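Local structure of putative (Helicobacter pylori, 4O8S) at residues A[26-37]-A[122-133]. The protein belongs to the nucleotidyltransferase superfamily, is related to the AbiEii toxins of type IV toxin-antitoxin systems, and probably transfers a nucleotidyl group to a substrate. Residues are numbered along the deposited sequence; the frame is centred on the assembly and turned at random.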
loop_
_atom_site.group_PDB
_atom_site.type_symbol
_atom_site.label_atom_id
_atom_site.label_comp_id
_atom_site.label_asym_id
_atom_site.label_seq_id
_atom_site.Cartn_x
_atom_site.Cartn_y
_atom_site.Cartn_z
ATOM N N VAL A 26 1.075 3.674 12.221
ATOM C CA VAL A 26 1.279 2.447 11.453
ATOM C C VAL A 26 1.139 2.748 9.962
ATOM O O VAL A 26 0.053 3.175 9.510
ATOM C CB VAL A 26 0.218 1.393 11.810
ATOM C CG1 VAL A 26 0.509 0.048 11.075
ATOM C CG2 VAL A 26 0.131 1.214 13.335
ATOM N N LEU A 27 2.220 2.544 9.205
ATOM C CA LEU A 27 2.203 2.713 7.742
ATOM C C LEU A 27 1.371 1.613 7.110
ATOM O O LEU A 27 1.506 0.436 7.469
ATOM C CB LEU A 27 3.621 2.658 7.178
ATOM C CG LEU A 27 3.904 3.005 5.707
ATOM C CD1 LEU A 27 3.744 4.511 5.464
ATOM C CD2 LEU A 27 5.320 2.531 5.309
ATOM N N LYS A 28 0.497 1.986 6.174
ATOM C CA LYS A 28 -0.330 1.015 5.495
ATOM C C LYS A 28 -0.292 1.252 3.992
ATOM O O LYS A 28 0.530 2.018 3.491
ATOM C CB LYS A 28 -1.777 1.090 5.995
ATOM C CG LYS A 28 -2.395 2.478 5.800
ATOM C CD LYS A 28 -3.861 2.510 6.248
ATOM C CE LYS A 28 -4.426 3.936 6.078
ATOM N NZ LYS A 28 -5.851 4.004 6.498
ATOM N N GLY A 29 -1.175 0.559 3.288
ATOM C CA GLY A 29 -1.353 0.733 1.864
ATOM C C GLY A 29 -0.139 0.494 1.003
ATOM O O GLY A 29 0.735 -0.350 1.310
ATOM N N GLU A 30 -0.068 1.265 -0.076
ATOM C CA GLU A 30 0.875 0.990 -1.147
ATOM C C GLU A 30 2.314 1.165 -0.742
ATOM O O GLU A 30 3.179 0.357 -1.097
ATOM C CB GLU A 30 0.526 1.857 -2.359
ATOM C CG GLU A 30 -0.805 1.394 -2.927
ATOM C CD GLU A 30 -1.440 2.380 -3.884
ATOM O OE1 GLU A 30 -0.740 3.312 -4.358
ATOM O OE2 GLU A 30 -2.644 2.195 -4.177
ATOM N N THR A 31 2.590 2.222 0.002
ATOM C CA THR A 31 3.971 2.482 0.366
ATOM C C THR A 31 4.423 1.537 1.484
ATOM O O THR A 31 5.623 1.326 1.664
ATOM C CB THR A 31 4.199 3.986 0.645
ATOM O OG1 THR A 31 3.861 4.724 -0.554
ATOM C CG2 THR A 31 5.663 4.293 1.028
ATOM N N ALA A 32 3.475 0.929 2.196
ATOM C CA ALA A 32 3.833 -0.139 3.146
ATOM C C ALA A 32 4.342 -1.341 2.359
ATOM O O ALA A 32 5.382 -1.930 2.682
ATOM C CB ALA A 32 2.636 -0.544 3.977
ATOM N N LEU A 33 3.631 -1.682 1.293
ATOM C CA LEU A 33 4.105 -2.744 0.398
ATOM C C LEU A 33 5.497 -2.436 -0.178
ATOM O O LEU A 33 6.373 -3.319 -0.238
ATOM C CB LEU A 33 3.100 -2.985 -0.720
ATOM C CG LEU A 33 1.765 -3.584 -0.280
ATOM C CD1 LEU A 33 0.818 -3.666 -1.466
ATOM C CD2 LEU A 33 1.962 -4.979 0.335
ATOM N N TYR A 34 5.722 -1.180 -0.558
ATOM C CA TYR A 34 6.994 -0.795 -1.161
ATOM C C TYR A 34 8.185 -0.778 -0.198
ATOM O O TYR A 34 9.260 -1.278 -0.546
ATOM C CB TYR A 34 6.881 0.565 -1.851
ATOM C CG TYR A 34 8.184 1.025 -2.462
ATOM C CD1 TYR A 34 8.703 0.397 -3.595
ATOM C CD2 TYR A 34 8.904 2.077 -1.909
ATOM C CE1 TYR A 34 9.906 0.816 -4.171
ATOM C CE2 TYR A 34 10.116 2.502 -2.477
ATOM C CZ TYR A 34 10.608 1.861 -3.609
ATOM O OH TYR A 34 11.798 2.262 -4.185
ATOM N N LEU A 35 8.002 -0.194 0.988
ATOM C CA LEU A 35 9.100 -0.043 1.945
ATOM C C LEU A 35 9.275 -1.312 2.782
ATOM O O LEU A 35 10.369 -1.617 3.247
ATOM C CB LEU A 35 8.835 1.129 2.893
ATOM C CG LEU A 35 8.899 2.542 2.297
ATOM C CD1 LEU A 35 8.656 3.600 3.369
ATOM C CD2 LEU A 35 10.246 2.766 1.623
ATOM N N GLY A 36 8.180 -2.031 2.993
ATOM C CA GLY A 36 8.205 -3.171 3.886
ATOM C C GLY A 36 8.179 -4.540 3.223
ATOM O O GLY A 36 8.725 -5.494 3.781
ATOM N N TYR A 37 7.562 -4.660 2.050
ATOM C CA TYR A 37 7.303 -6.002 1.545
ATOM C C TYR A 37 7.818 -6.313 0.143
ATOM O O TYR A 37 7.451 -7.345 -0.431
ATOM C CB TYR A 37 5.816 -6.324 1.656
ATOM C CG TYR A 37 5.290 -6.264 3.082
ATOM C CD1 TYR A 37 5.656 -7.228 4.020
ATOM C CD2 TYR A 37 4.418 -5.249 3.486
ATOM C CE1 TYR A 37 5.169 -7.186 5.324
ATOM C CE2 TYR A 37 3.919 -5.195 4.786
ATOM C CZ TYR A 37 4.296 -6.164 5.698
ATOM O OH TYR A 37 3.807 -6.140 6.987
ATOM N N ARG A 122 7.164 0.682 11.690
ATOM C CA ARG A 122 5.866 0.108 12.050
ATOM C C ARG A 122 4.955 0.075 10.818
ATOM O O ARG A 122 4.657 1.123 10.209
ATOM C CB ARG A 122 5.212 0.933 13.162
ATOM C CG ARG A 122 5.971 0.894 14.503
ATOM C CD ARG A 122 5.429 1.940 15.498
ATOM N NE ARG A 122 3.964 1.980 15.560
ATOM C CZ ARG A 122 3.220 1.145 16.283
ATOM N NH1 ARG A 122 3.798 0.188 17.002
ATOM N NH2 ARG A 122 1.895 1.259 16.291
ATOM N N ILE A 123 4.524 -1.120 10.434
ATOM C CA ILE A 123 3.833 -1.308 9.165
ATOM C C ILE A 123 2.680 -2.279 9.380
ATOM O O ILE A 123 2.775 -3.189 10.220
ATOM C CB ILE A 123 4.816 -1.866 8.094
ATOM C CG1 ILE A 123 5.953 -0.872 7.838
ATOM C CG2 ILE A 123 4.128 -2.138 6.776
ATOM C CD1 ILE A 123 6.776 -1.197 6.567
ATOM N N ALA A 124 1.591 -2.091 8.633
ATOM C CA ALA A 124 0.412 -2.956 8.739
ATOM C C ALA A 124 0.755 -4.369 8.272
ATOM O O ALA A 124 1.617 -4.542 7.388
ATOM C CB ALA A 124 -0.724 -2.408 7.876
ATOM N N LYS A 125 0.060 -5.368 8.809
ATOM C CA LYS A 125 0.249 -6.742 8.336
ATOM C C LYS A 125 -0.321 -6.928 6.938
ATOM O O LYS A 125 -1.256 -6.223 6.529
ATOM C CB LYS A 125 -0.396 -7.757 9.287
ATOM C CG LYS A 125 0.208 -7.769 10.686
ATOM C CD LYS A 125 -0.560 -8.727 11.589
ATOM C CE LYS A 125 0.189 -8.962 12.904
ATOM N NZ LYS A 125 -0.544 -9.916 13.802
ATOM N N ILE A 126 0.234 -7.905 6.224
ATOM C CA ILE A 126 -0.132 -8.155 4.838
ATOM C C ILE A 126 -1.628 -8.388 4.682
ATOM O O ILE A 126 -2.259 -7.892 3.724
ATOM C CB ILE A 126 0.616 -9.393 4.270
ATOM C CG1 ILE A 126 2.095 -9.087 4.074
ATOM C CG2 ILE A 126 0.015 -9.826 2.934
ATOM C CD1 ILE A 126 2.337 -8.193 2.890
ATOM N N GLU A 127 -2.215 -9.150 5.599
ATOM C CA GLU A 127 -3.628 -9.476 5.443
ATOM C C GLU A 127 -4.517 -8.232 5.542
ATOM O O GLU A 127 -5.550 -8.155 4.893
ATOM C CB GLU A 127 -4.083 -10.610 6.394
ATOM C CG GLU A 127 -3.830 -10.384 7.874
ATOM C CD GLU A 127 -4.713 -11.273 8.767
ATOM O OE1 GLU A 127 -4.868 -10.948 9.973
ATOM O OE2 GLU A 127 -5.252 -12.294 8.262
ATOM N N ARG A 128 -4.096 -7.243 6.322
ATOM C CA ARG A 128 -4.849 -5.990 6.406
ATOM C C ARG A 128 -4.691 -5.211 5.092
ATOM O O ARG A 128 -5.649 -4.625 4.575
ATOM C CB ARG A 128 -4.347 -5.164 7.596
ATOM C CG ARG A 128 -5.185 -3.927 7.975
ATOM C CD ARG A 128 -4.612 -3.317 9.266
ATOM N NE ARG A 128 -5.205 -2.039 9.681
ATOM C CZ ARG A 128 -6.015 -1.886 10.733
ATOM N NH1 ARG A 128 -6.360 -2.932 11.478
ATOM N NH2 ARG A 128 -6.486 -0.681 11.038
ATOM N N ILE A 129 -3.485 -5.219 4.533
ATOM C CA ILE A 129 -3.284 -4.564 3.251
ATOM C C ILE A 129 -4.152 -5.200 2.156
ATOM O O ILE A 129 -4.769 -4.488 1.358
ATOM C CB ILE A 129 -1.802 -4.539 2.854
ATOM C CG1 ILE A 129 -1.013 -3.785 3.941
ATOM C CG2 ILE A 129 -1.643 -3.872 1.484
ATOM C CD1 ILE A 129 0.506 -3.988 3.896
ATOM N N ILE A 130 -4.209 -6.527 2.123
ATOM C CA ILE A 130 -5.034 -7.241 1.147
ATOM C C ILE A 130 -6.502 -6.835 1.307
ATOM O O ILE A 130 -7.177 -6.504 0.328
ATOM C CB ILE A 130 -4.945 -8.783 1.347
ATOM C CG1 ILE A 130 -3.511 -9.287 1.129
ATOM C CG2 ILE A 130 -5.859 -9.497 0.370
ATOM C CD1 ILE A 130 -3.349 -10.768 1.382
ATOM N N ASP A 131 -6.985 -6.895 2.547
ATOM C CA ASP A 131 -8.379 -6.585 2.894
ATOM C C ASP A 131 -8.743 -5.172 2.422
ATOM O O ASP A 131 -9.769 -4.966 1.760
ATOM C CB ASP A 131 -8.547 -6.735 4.412
ATOM C CG ASP A 131 -10.000 -6.630 4.879
ATOM O OD1 ASP A 131 -10.936 -6.957 4.112
ATOM O OD2 ASP A 131 -10.196 -6.229 6.048
ATOM N N ASN A 132 -7.883 -4.206 2.729
ATOM C CA ASN A 132 -8.116 -2.838 2.291
ATOM C C ASN A 132 -8.021 -2.642 0.780
ATOM O O ASN A 132 -8.696 -1.778 0.225
ATOM C CB ASN A 132 -7.169 -1.877 3.003
ATOM C CG ASN A 132 -7.442 -1.801 4.497
ATOM O OD1 ASN A 132 -8.488 -2.252 4.964
ATOM N ND2 ASN A 132 -6.502 -1.233 5.251
ATOM N N LYS A 133 -7.177 -3.421 0.106
ATOM C CA LYS A 133 -7.096 -3.321 -1.354
ATOM C C LYS A 133 -8.387 -3.828 -1.992
ATOM O O LYS A 133 -8.917 -3.223 -2.921
ATOM C CB LYS A 133 -5.896 -4.114 -1.893
ATOM C CG LYS A 133 -4.604 -3.325 -1.941
ATOM C CD LYS A 133 -4.589 -2.433 -3.173
ATOM C CE LYS A 133 -3.424 -1.463 -3.127
ATOM N NZ LYS A 133 -3.342 -0.657 -4.393
HETATM O O HOH W 1 -3.884 -0.846 3.989
#
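Tyr37, just past helix 29-36, lies against the strand and helix of 122-133. Ile126 CD1 sits over the centre of one ring face, a CH-pi contact 3.5 Å from the centroid, while the phenol OH donates a 2.7 Å hydrogen bond to Ala124 O, 30° off the carbonyl plane. Tyrosine suits this place because its ring meets isoleucines and its hydroxyl satisfies a backbone carbonyl. CG is set anti to the carbonyl carbon (chi1 -60°), and the ring runs antiparallel to the Ile126 chain; CE2 also touches Ile123 CG2 and Ile129 CD1.

Ile123 uses both its branches: CG2 meets Ala32 CB at 3.5 Å, and CD1, at the end of the CG1 branch, lies 3.6 Å from Gly36 CA. Gly36, with only hydrogens on CA, lets the methyl rest directly against its backbone. Further along the helices, Leu33 CD1 packs on Ile129 CG2 at 3.8 Å; branched aliphatics fill the interface between axes 10.4 Å apart and 144° from parallel.

Backbone bonds bracket a single parallel bridge between Leu27 and Ile123: Leu27 N donates to Arg122 O, and Ala124 N to Leu27 O at 2.8 Å, nearly in line with the C=O. Near the start of helix 29-36, Lys133 NZ forms a salt bridge with Glu30 OE2, on its anti side; Asp149 and Asp152 also pair with this ammonium. A water accepts from Gly29 N and Asn132 ND2, linking Gly29 to helix 126-139.

The turn into a helix around Gly29, beside acidic strand 46-50, is consistent with the nucleotidyltransferase signature region. Lys28 and Arg128 both pair with Asp49 of that strand, which flanks strand 26-27; helix 4-19 packs on Leu27 and Leu35, and helix 147-159 borders Leu33 and Lys133, so the contact joins the mixed sheet to later helices.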